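Local atomic coordinates of 2-dehydro-3-deoxyphosphogluconate aldolase (Vibrio fischeri, PDB entry 3NZR), a protein that belongs to the KDGP aldolase family, a group of enzymes of the TIM-barrel clan, and pairs here with a second copy of itself. Residues G117-T122 and S159-F164; G126-S131 and V144-A149. All coordinates share one frame; numbering follows the deposited sequence.

Contact 1 (G117-T122 and S159-F164)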
loop_
_atom_site.group_PDB
_atom_site.type_symbol
_atom_site.label_atom_id
_atom_site.label_comp_id
_atom_site.label_asym_id
_atom_site.label_seq_id
_atom_site.Cartn_x
_atom_site.Cartn_y
_atom_site.Cartn_z
ATOM N N GLY A 117 -2.310 -4.340 9.759
ATOM C CA GLY A 117 -1.604 -4.931 8.604
ATOM C C GLY A 117 -0.867 -6.210 8.987
ATOM O O GLY A 117 -0.038 -6.223 9.922
ATOM N N LEU A 118 -1.111 -7.277 8.244
ATOM C CA LEU A 118 -0.590 -8.611 8.564
ATOM C C LEU A 118 0.816 -8.765 8.148
ATOM O O LEU A 118 1.201 -8.515 6.996
ATOM C CB LEU A 118 -1.388 -9.641 7.850
ATOM C CG LEU A 118 -0.963 -11.114 7.965
ATOM C CD1 LEU A 118 -1.148 -11.506 9.321
ATOM C CD2 LEU A 118 -1.865 -11.939 7.072
ATOM N N ILE A 119 1.664 -9.003 9.142
ATOM C CA ILE A 119 3.037 -9.351 8.833
ATOM C C ILE A 119 3.360 -10.578 9.699
ATOM O O ILE A 119 2.693 -10.871 10.696
ATOM C CB ILE A 119 3.966 -8.199 9.086
ATOM C CG1 ILE A 119 4.078 -7.917 10.578
ATOM C CG2 ILE A 119 3.575 -6.923 8.273
ATOM C CD1 ILE A 119 4.971 -6.707 10.747
ATOM N N SER A 120 4.320 -11.382 9.267
ATOM C CA SER A 120 4.512 -12.671 9.835
ATOM C C SER A 120 5.912 -12.995 10.280
ATOM O O SER A 120 6.887 -12.465 9.715
ATOM C CB SER A 120 4.100 -13.682 8.812
ATOM O OG SER A 120 2.700 -13.442 8.362
ATOM N N PRO A 121 6.041 -13.988 11.155
ATOM C CA PRO A 121 7.361 -14.350 11.666
ATOM C C PRO A 121 8.116 -15.020 10.560
ATOM O O PRO A 121 7.500 -15.464 9.562
ATOM C CB PRO A 121 7.064 -15.373 12.768
ATOM C CG PRO A 121 5.710 -15.165 13.174
ATOM C CD PRO A 121 4.963 -14.622 11.935
ATOM N N THR A 122 9.431 -15.026 10.682
ATOM C CA THR A 122 10.288 -15.617 9.675
ATOM C C THR A 122 11.305 -16.628 10.215
ATOM O O THR A 122 12.001 -17.249 9.439
ATOM C CB THR A 122 11.120 -14.530 8.993
ATOM O OG1 THR A 122 11.972 -13.921 9.980
ATOM C CG2 THR A 122 10.213 -13.516 8.265
ATOM N N SER A 159 -2.727 1.624 11.368
ATOM C CA SER A 159 -2.752 1.879 12.795
ATOM C C SER A 159 -1.906 0.934 13.631
ATOM O O SER A 159 -1.458 1.287 14.685
ATOM C CB SER A 159 -4.160 1.672 13.255
ATOM O OG SER A 159 -5.034 2.351 12.404
ATOM N N SER A 160 -1.746 -0.299 13.135
ATOM C CA SER A 160 -1.234 -1.418 13.886
ATOM C C SER A 160 -0.670 -2.562 13.049
ATOM O O SER A 160 -0.988 -2.733 11.861
ATOM C CB SER A 160 -2.321 -1.961 14.813
ATOM O OG SER A 160 -3.338 -2.558 14.080
ATOM N N VAL A 161 0.280 -3.262 13.671
ATOM C CA VAL A 161 0.815 -4.501 13.245
ATOM C C VAL A 161 -0.051 -5.665 13.712
ATOM O O VAL A 161 -0.220 -5.852 14.957
ATOM C CB VAL A 161 2.215 -4.688 13.874
ATOM C CG1 VAL A 161 2.644 -6.145 13.634
ATOM C CG2 VAL A 161 3.227 -3.715 13.153
ATOM N N LYS A 162 -0.542 -6.498 12.779
ATOM C CA LYS A 162 -1.124 -7.787 13.183
ATOM C C LYS A 162 -0.062 -8.866 12.911
ATOM O O LYS A 162 0.325 -9.123 11.766
ATOM C CB LYS A 162 -2.348 -8.115 12.384
ATOM C CG LYS A 162 -2.962 -9.507 12.625
ATOM C CD LYS A 162 -4.154 -9.632 11.724
ATOM C CE LYS A 162 -5.064 -10.780 12.080
ATOM N NZ LYS A 162 -6.133 -10.813 11.017
ATOM N N TYR A 163 0.428 -9.438 13.985
ATOM C CA TYR A 163 1.515 -10.356 13.939
ATOM C C TYR A 163 0.912 -11.726 13.971
ATOM O O TYR A 163 0.291 -12.134 14.961
ATOM C CB TYR A 163 2.389 -10.148 15.174
ATOM C CG TYR A 163 3.698 -10.804 15.051
ATOM C CD1 TYR A 163 4.532 -10.508 13.962
ATOM C CD2 TYR A 163 4.133 -11.723 15.986
ATOM C CE1 TYR A 163 5.760 -11.129 13.798
ATOM C CE2 TYR A 163 5.380 -12.324 15.843
ATOM C CZ TYR A 163 6.185 -12.009 14.749
ATOM O OH TYR A 163 7.430 -12.565 14.576
ATOM N N PHE A 164 1.034 -12.414 12.850
ATOM C CA PHE A 164 0.372 -13.713 12.691
ATOM C C PHE A 164 1.123 -14.512 11.652
ATOM O O PHE A 164 1.573 -13.913 10.630
ATOM C CB PHE A 164 -1.046 -13.478 12.209
ATOM C CG PHE A 164 -1.805 -14.702 11.855
ATOM C CD1 PHE A 164 -2.606 -15.357 12.806
ATOM C CD2 PHE A 164 -1.795 -15.169 10.548
ATOM C CE1 PHE A 164 -3.314 -16.498 12.451
ATOM C CE2 PHE A 164 -2.519 -16.302 10.185
ATOM C CZ PHE A 164 -3.270 -16.966 11.111
#
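Gly-117 opens the run of backbone bonds that zips these two strands together: its N bonds Ser-160 O at 3.0 Å, and its O accepts Lys-162 N at 2.9 Å, with that donor standing well above the carbonyl plane. The next two, Ile-119 N to Lys-162 O (2.9 Å) and Phe-164 N to Ile-119 O (3.1 Å), are both nearly straight at the hydrogen. Beyond these Ser-120 takes over: OG sits beside its own backbone N (chi1 -56°) and donates a short bond, 2.6 Å from OG to Phe-164 O.

The side chains sort onto two faces. On one, Leu-118 CD1 lies 3.5 Å from Phe-164 CB and reaches obliquely to that ring, while Lys-162 runs extended to NZ, bonded to Asn-95 OD1. On the other, the Ile-119 and Val-161 side chains meet at about a right angle, CD1 to CG1 3.8 Å. Tyr-163 has CG anti to its backbone N (chi1 -166°), which swings the ring along to Pro-121; the proline spreads over it, CD above one face and CG 3.6 Å from Tyr-163 CZ.

Helix 172-184 packs against this second face, Phe-175 and Val-178 touching Tyr-163. Strand 188-191 continues the sheet beyond 160-163, and Glu-190 takes the hydroxyl of Ser-160.

These are neighbouring parallel strands of the barrel wall, their short segments twisted 43° against each other. The ladder satisfies the backbone groups that face across this pair, and the Ser-120 hydroxyl extends it by one bond past the last N-H, tying Ser-120 to Phe-164 through a side chain.

Contact 2 (G126-S131 and V144-A149)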
loop_
_atom_site.group_PDB
_atom_site.type_symbol
_atom_site.label_atom_id
_atom_site.label_comp_id
_atom_site.label_asym_id
_atom_site.label_seq_id
_atom_site.Cartn_x
_atom_site.Cartn_y
_atom_site.Cartn_z
ATOM N N GLY A 126 13.802 -9.896 14.317
ATOM C CA GLY A 126 13.957 -8.588 13.649
ATOM C C GLY A 126 13.610 -8.557 12.183
ATOM O O GLY A 126 13.615 -7.477 11.599
HETATM N N MSE A 127 13.351 -9.705 11.579
HETATM C CA MSE A 127 12.932 -9.735 10.214
HETATM C C MSE A 127 11.506 -10.253 10.097
HETATM O O MSE A 127 11.116 -11.227 10.796
HETATM C CB MSE A 127 13.840 -10.632 9.372
HETATM C CG MSE A 127 15.314 -10.253 9.409
HETATM SE SE MSE A 127 15.672 -8.511 8.536
HETATM C CE MSE A 127 15.474 -8.929 6.601
ATOM N N VAL A 128 10.738 -9.623 9.207
ATOM C CA VAL A 128 9.323 -9.982 9.060
ATOM C C VAL A 128 8.922 -10.136 7.611
ATOM O O VAL A 128 9.485 -9.467 6.727
ATOM C CB VAL A 128 8.357 -8.967 9.730
ATOM C CG1 VAL A 128 8.516 -8.926 11.281
ATOM C CG2 VAL A 128 8.482 -7.594 9.082
ATOM N N LYS A 129 7.949 -11.015 7.375
ATOM C CA LYS A 129 7.440 -11.304 6.026
ATOM C C LYS A 129 6.248 -10.355 5.729
ATOM O O LYS A 129 5.297 -10.309 6.513
ATOM C CB LYS A 129 7.041 -12.751 5.818
ATOM C CG LYS A 129 6.292 -13.056 4.529
ATOM C CD LYS A 129 5.777 -14.485 4.418
ATOM C CE LYS A 129 4.755 -14.666 3.201
ATOM N NZ LYS A 129 4.457 -16.110 3.012
ATOM N N ILE A 130 6.308 -9.632 4.622
ATOM C CA ILE A 130 5.243 -8.642 4.320
ATOM C C ILE A 130 4.498 -8.942 3.008
ATOM O O ILE A 130 3.569 -8.143 2.577
ATOM C CB ILE A 130 5.788 -7.201 4.252
ATOM C CG1 ILE A 130 6.902 -7.092 3.213
ATOM C CG2 ILE A 130 6.351 -6.753 5.644
ATOM C CD1 ILE A 130 7.324 -5.676 2.907
ATOM N N SER A 131 4.897 -9.999 2.302
ATOM C CA SER A 131 4.248 -10.343 1.035
ATOM C C SER A 131 2.998 -11.211 1.339
ATOM O O SER A 131 2.943 -12.419 0.954
ATOM C CB SER A 131 5.213 -11.112 0.127
ATOM O OG SER A 131 6.014 -12.026 0.878
ATOM N N VAL A 144 11.720 -8.335 5.487
ATOM C CA VAL A 144 12.273 -7.019 5.678
ATOM C C VAL A 144 12.435 -6.697 7.148
ATOM O O VAL A 144 11.860 -7.362 8.044
ATOM C CB VAL A 144 11.321 -5.958 5.056
ATOM C CG1 VAL A 144 11.040 -6.287 3.634
ATOM C CG2 VAL A 144 10.026 -5.900 5.892
ATOM N N PRO A 145 13.184 -5.637 7.425
ATOM C CA PRO A 145 13.397 -5.297 8.810
ATOM C C PRO A 145 12.075 -4.857 9.464
ATOM O O PRO A 145 11.289 -4.126 8.824
ATOM C CB PRO A 145 14.371 -4.112 8.712
ATOM C CG PRO A 145 15.050 -4.276 7.501
ATOM C CD PRO A 145 14.031 -4.809 6.533
ATOM N N VAL A 146 11.825 -5.288 10.694
ATOM C CA VAL A 146 10.558 -4.979 11.348
ATOM C C VAL A 146 10.354 -3.447 11.448
ATOM O O VAL A 146 9.236 -2.907 11.218
ATOM C CB VAL A 146 10.383 -5.718 12.753
ATOM C CG1 VAL A 146 11.352 -5.279 13.751
ATOM C CG2 VAL A 146 8.926 -5.489 13.273
ATOM N N GLU A 147 11.444 -2.735 11.723
ATOM C CA GLU A 147 11.358 -1.275 11.761
ATOM C C GLU A 147 10.814 -0.704 10.471
ATOM O O GLU A 147 9.997 0.226 10.489
ATOM C CB GLU A 147 12.734 -0.653 12.097
ATOM C CG GLU A 147 13.329 -1.132 13.483
ATOM C CD GLU A 147 14.185 -2.469 13.448
ATOM O OE1 GLU A 147 14.180 -3.218 12.421
ATOM O OE2 GLU A 147 14.867 -2.772 14.494
ATOM N N THR A 148 11.256 -1.240 9.336
ATOM C CA THR A 148 10.865 -0.654 8.057
ATOM C C THR A 148 9.472 -1.081 7.719
ATOM O O THR A 148 8.698 -0.358 7.106
ATOM C CB THR A 148 11.810 -1.104 7.030
ATOM O OG1 THR A 148 13.102 -0.767 7.526
ATOM C CG2 THR A 148 11.621 -0.454 5.724
ATOM N N ALA A 149 9.118 -2.288 8.080
ATOM C CA ALA A 149 7.685 -2.714 7.892
ATOM C C ALA A 149 6.703 -1.808 8.654
ATOM O O ALA A 149 5.655 -1.484 8.153
ATOM C CB ALA A 149 7.521 -4.198 8.366
HETATM O O HOH W 1 15.294 -5.580 12.295
#
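Met-127, built as selenomethionine, folds back across the end of the opposite strand. CB leaves the backbone on the side away from that strand, yet lies 4.0 Å from Val-144 O. From there the chain bends twice, at chi2 and again at chi3 (-73°), and doubles back: SE passes 3.9 Å from Pro-145 CA, and the methyl CE ends 3.8 Å from Val-144 C, lying against the backbone.

Next along, Val-128 and Val-144 form the hydrogen-bonded pair, exchanging two backbone bonds, each 2.8 Å, N to O in both directions, with Val-144 O also touched by the CA-H of Met-127.

This is a small antiparallel pair, separate from the parallel barrel sheet, and its second strand runs straight into helix 146-155, with Pro-145 at the N-cap. Gly-126 O bonds Val-146 N at 3.0 Å, the donor 37° out of the carbonyl plane, and so takes up the N-H at the first residue of the helix. A water donates to that same oxygen and to Glu-147 OE1, bridging the loop before the strand to the first turn of the helix. Pro-145 O in turn receives Ala-149 N within that turn.

Val-128 CG2 approaches Ala-149 CB to 3.6 Å, and CG1 of the same valine rests on Val-146. Ile-130 crosses Val-144 at about a right angle, its CG2 3.8 Å from Val-144 CG2 and also near Ala-149 CB. Beyond them, Ile-119 backs Val-128 and Ile-130, while Met-152 of the second subunit packs on Ile-130 and Glu-140 O of that subunit accepts the hydroxyl of Thr-148.

How the contacts relate
Coming from the N terminus, the chain leaves the barrel at the end of strand 114-119, the first half of contact 1, and runs through a short loop into strand 127-129. It then loops out and returns as 143-145, so contact 2 closes a short loop of its own. Helix 146-155 follows directly, and strand 160-163 brings the chain back beside 114-119, where contact 1 closes the longer loop enclosing contact 2. The whole course is a beta-alpha-beta crossover with an antiparallel pair inserted before the helix. The two contacts also touch: Ser-120 O with Lys-129 N, and Thr-122 OG1 with Met-127 O, are probable hydrogen bonds joining barrel wall to insertion.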